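PDB 5XIL: putative prolyl-tRNA synthetase, which probably attaches L-proline to tRNA(Pro) at the expense of ATP, this chain holding the class II catalytic core, the anticodon-binding domain and the zinc-binding C-terminal domain. Local coordinates for residues Thr216-Glu219 with Ala220-Arg223. Residues are numbered along the deposited sequence; the frame is centred on the assembly and turned at random.
With MG (magnesium ion), chain F.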
ATOM      1  N   THR A 216       1.294  12.919 -21.996  1.00 11.01           N
ATOM      2  CA  THR A 216      -0.145  13.136 -21.977  1.00 12.25           C
ATOM      3  C   THR A 216      -0.450  14.533 -22.527  1.00 14.26           C
ATOM      4  O   THR A 216       0.472  15.396 -22.650  1.00 14.01           O
ATOM      5  CB  THR A 216      -0.712  12.982 -20.558  1.00 14.03           C
ATOM      6  OG1 THR A 216      -0.254  14.049 -19.755  1.00 14.04           O
ATOM      7  CG2 THR A 216      -0.252  11.662 -19.910  1.00 14.25           C
ATOM      8  N   PHE A 217      -1.726  14.800 -22.834  1.00 12.79           N
ATOM      9  CA  PHE A 217      -2.120  16.041 -23.472  1.00 11.75           C
ATOM     10  C   PHE A 217      -3.234  16.689 -22.701  1.00 12.66           C
ATOM     11  O   PHE A 217      -4.272  16.012 -22.389  1.00 11.23           O
ATOM     12  CB  PHE A 217      -2.524  15.778 -24.913  1.00 12.15           C
ATOM     13  CG  PHE A 217      -3.171  16.957 -25.579  1.00 12.09           C
ATOM     14  CD1 PHE A 217      -2.446  18.086 -25.828  1.00 11.17           C
ATOM     15  CD2 PHE A 217      -4.527  16.959 -25.929  1.00 12.97           C
ATOM     16  CE1 PHE A 217      -3.018  19.176 -26.454  1.00 12.02           C
ATOM     17  CE2 PHE A 217      -5.089  18.031 -26.579  1.00 13.34           C
ATOM     18  CZ  PHE A 217      -4.310  19.151 -26.825  1.00 13.69           C
ATOM     19  N   ILE A 218      -3.027  17.953 -22.392  1.00 10.61           N
ATOM     20  CA  ILE A 218      -4.014  18.793 -21.679  1.00 11.90           C
ATOM     21  C   ILE A 218      -4.684  19.732 -22.646  1.00 12.98           C
ATOM     22  O   ILE A 218      -4.216  20.883 -22.949  1.00 13.52           O
ATOM     23  CB  ILE A 218      -3.384  19.529 -20.505  1.00 11.83           C
ATOM     24  CG1 ILE A 218      -2.490  18.662 -19.671  1.00 12.80           C
ATOM     25  CG2 ILE A 218      -4.439  20.212 -19.608  1.00 11.64           C
ATOM     26  CD1 ILE A 218      -3.117  17.488 -19.024  1.00 13.24           C
ATOM     27  N   GLU A 219      -5.846  19.290 -23.123  1.00 13.13           N
ATOM     28  CA  GLU A 219      -6.536  19.956 -24.202  1.00 15.24           C
ATOM     29  C   GLU A 219      -6.930  21.381 -23.891  1.00 15.36           C
ATOM     30  O   GLU A 219      -6.921  22.219 -24.778  1.00 15.32           O
ATOM     31  CB  GLU A 219      -7.802  19.151 -24.589  1.00 18.07           C
ATOM     32  CG  GLU A 219      -8.300  19.510 -26.011  1.00 21.46           C
ATOM     33  CD  GLU A 219      -9.466  20.464 -26.034  1.00 27.80           C
ATOM     34  OE1 GLU A 219     -10.306  20.298 -25.116  1.00 29.85           O
ATOM     35  OE2 GLU A 219      -9.581  21.290 -27.021  1.00 26.60           O
ATOM     36  N   ALA A 220      -7.348  21.644 -22.660  1.00 14.83           N
ATOM     37  CA  ALA A 220      -7.955  22.949 -22.350  1.00 17.05           C
ATOM     38  C   ALA A 220      -6.968  24.049 -22.556  1.00 18.39           C
ATOM     39  O   ALA A 220      -7.341  25.157 -22.861  1.00 17.35           O
ATOM     40  CB  ALA A 220      -8.445  22.991 -20.932  1.00 17.53           C
ATOM     41  N   VAL A 221      -5.693  23.754 -22.351  1.00 15.60           N
ATOM     42  CA  VAL A 221      -4.622  24.759 -22.475  1.00 17.03           C
ATOM     43  C   VAL A 221      -3.623  24.445 -23.604  1.00 16.04           C
ATOM     44  O   VAL A 221      -2.752  25.240 -23.848  1.00 15.91           O
ATOM     45  CB  VAL A 221      -3.874  25.042 -21.166  1.00 17.07           C
ATOM     46  CG1 VAL A 221      -4.752  25.799 -20.157  1.00 20.68           C
ATOM     47  CG2 VAL A 221      -3.223  23.814 -20.498  1.00 16.66           C
ATOM     48  N   GLY A 222      -3.794  23.331 -24.286  1.00 13.08           N
ATOM     49  CA  GLY A 222      -2.986  22.941 -25.381  1.00 12.65           C
ATOM     50  C   GLY A 222      -1.558  22.651 -24.981  1.00 13.90           C
ATOM     51  O   GLY A 222      -0.626  23.015 -25.710  1.00 15.54           O
ATOM     52  N   ARG A 223      -1.383  21.974 -23.871  1.00 12.11           N
ATOM     53  CA  ARG A 223      -0.025  21.680 -23.359  1.00 12.19           C
ATOM     54  C   ARG A 223       0.194  20.240 -23.120  1.00 12.53           C
ATOM     55  O   ARG A 223      -0.733  19.459 -22.784  1.00 11.21           O
ATOM     56  CB  ARG A 223       0.264  22.454 -22.104  1.00 14.36           C
ATOM     57  CG  ARG A 223       0.161  23.965 -22.221  1.00 15.26           C
ATOM     58  CD  ARG A 223       0.576  24.716 -20.970  1.00 17.99           C
ATOM     59  NE  ARG A 223       0.683  26.112 -21.374  1.00 23.35           N
ATOM     60  CZ  ARG A 223       1.821  26.754 -21.686  1.00 21.96           C
ATOM     61  NH1 ARG A 223       3.032  26.197 -21.476  1.00 20.87           N
ATOM     62  NH2 ARG A 223       1.730  27.992 -22.156  1.00 22.01           N
TER
HETATM   63 MG    MG F1005      -8.639  22.151 -28.836  0.66 17.60          MG
HETATM   64  O   HOH W   1      -6.854  22.099 -27.517  1.00 15.76           O
HETATM   65  O   HOH W   2      -7.749  23.147 -30.582  1.00 19.32           O
HETATM   66  O   HOH W   3     -10.266  22.160 -30.029  1.00 29.44           O
HETATM   67  O   HOH W   4      -9.050  23.758 -27.913  1.00 24.16           O
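Ile218 O is gripped by several backbone N-H groups at the turn of a tight β-hairpin, which a G1 beta bulge closes. Arg223 N donates to Ile218 O at 3.2 Å, and Val221 N reaches the same Ile218 O at 3.3 Å from the opposite face of the carbonyl plane; Gly222 N adds a weak, strongly bent bond. Ile218 is opposed by two residues, Gly222 and Arg223, which is the G1 arrangement, with glycine in position 1 at positive phi (66°). The return bond, Ile218 N to Arg223 O at 2.8 Å, is nearly straight (164° at the hydrogen) and completes the antiparallel hydrogen-bonded pair. The turn thus joins strands 210-218 and 223-234 of the class II synthetase core.

Side chains add packing on both sides of this backbone frame. The Ile218 and Val221 side chains run alongside each other in the same direction, with Ile218 CG2 3.9 Å from Val221 CG2; Phe13 of helix 13-23 and Tyr512 at the C-terminus touch both. Phe217 turns its CG away from its own N (chi1 170°), which carries the ring back along the turn until CE1 lies 3.9 Å from Gly222 CA. The same ring also meets the imidazole of His413. Arg223 extends away from the hairpin, its guanidinium hydrogen-bonded to Ser471 O and Ser511 O.

At the bend the chain serves a metal. Glu219, bent at its second torsion, presents its carboxylate to a magnesium ion, whose other ligands are four waters and His413 NE2. Only one oxygen of this carboxylate binds: Glu219 OE2 stands 2.2 Å from the magnesium.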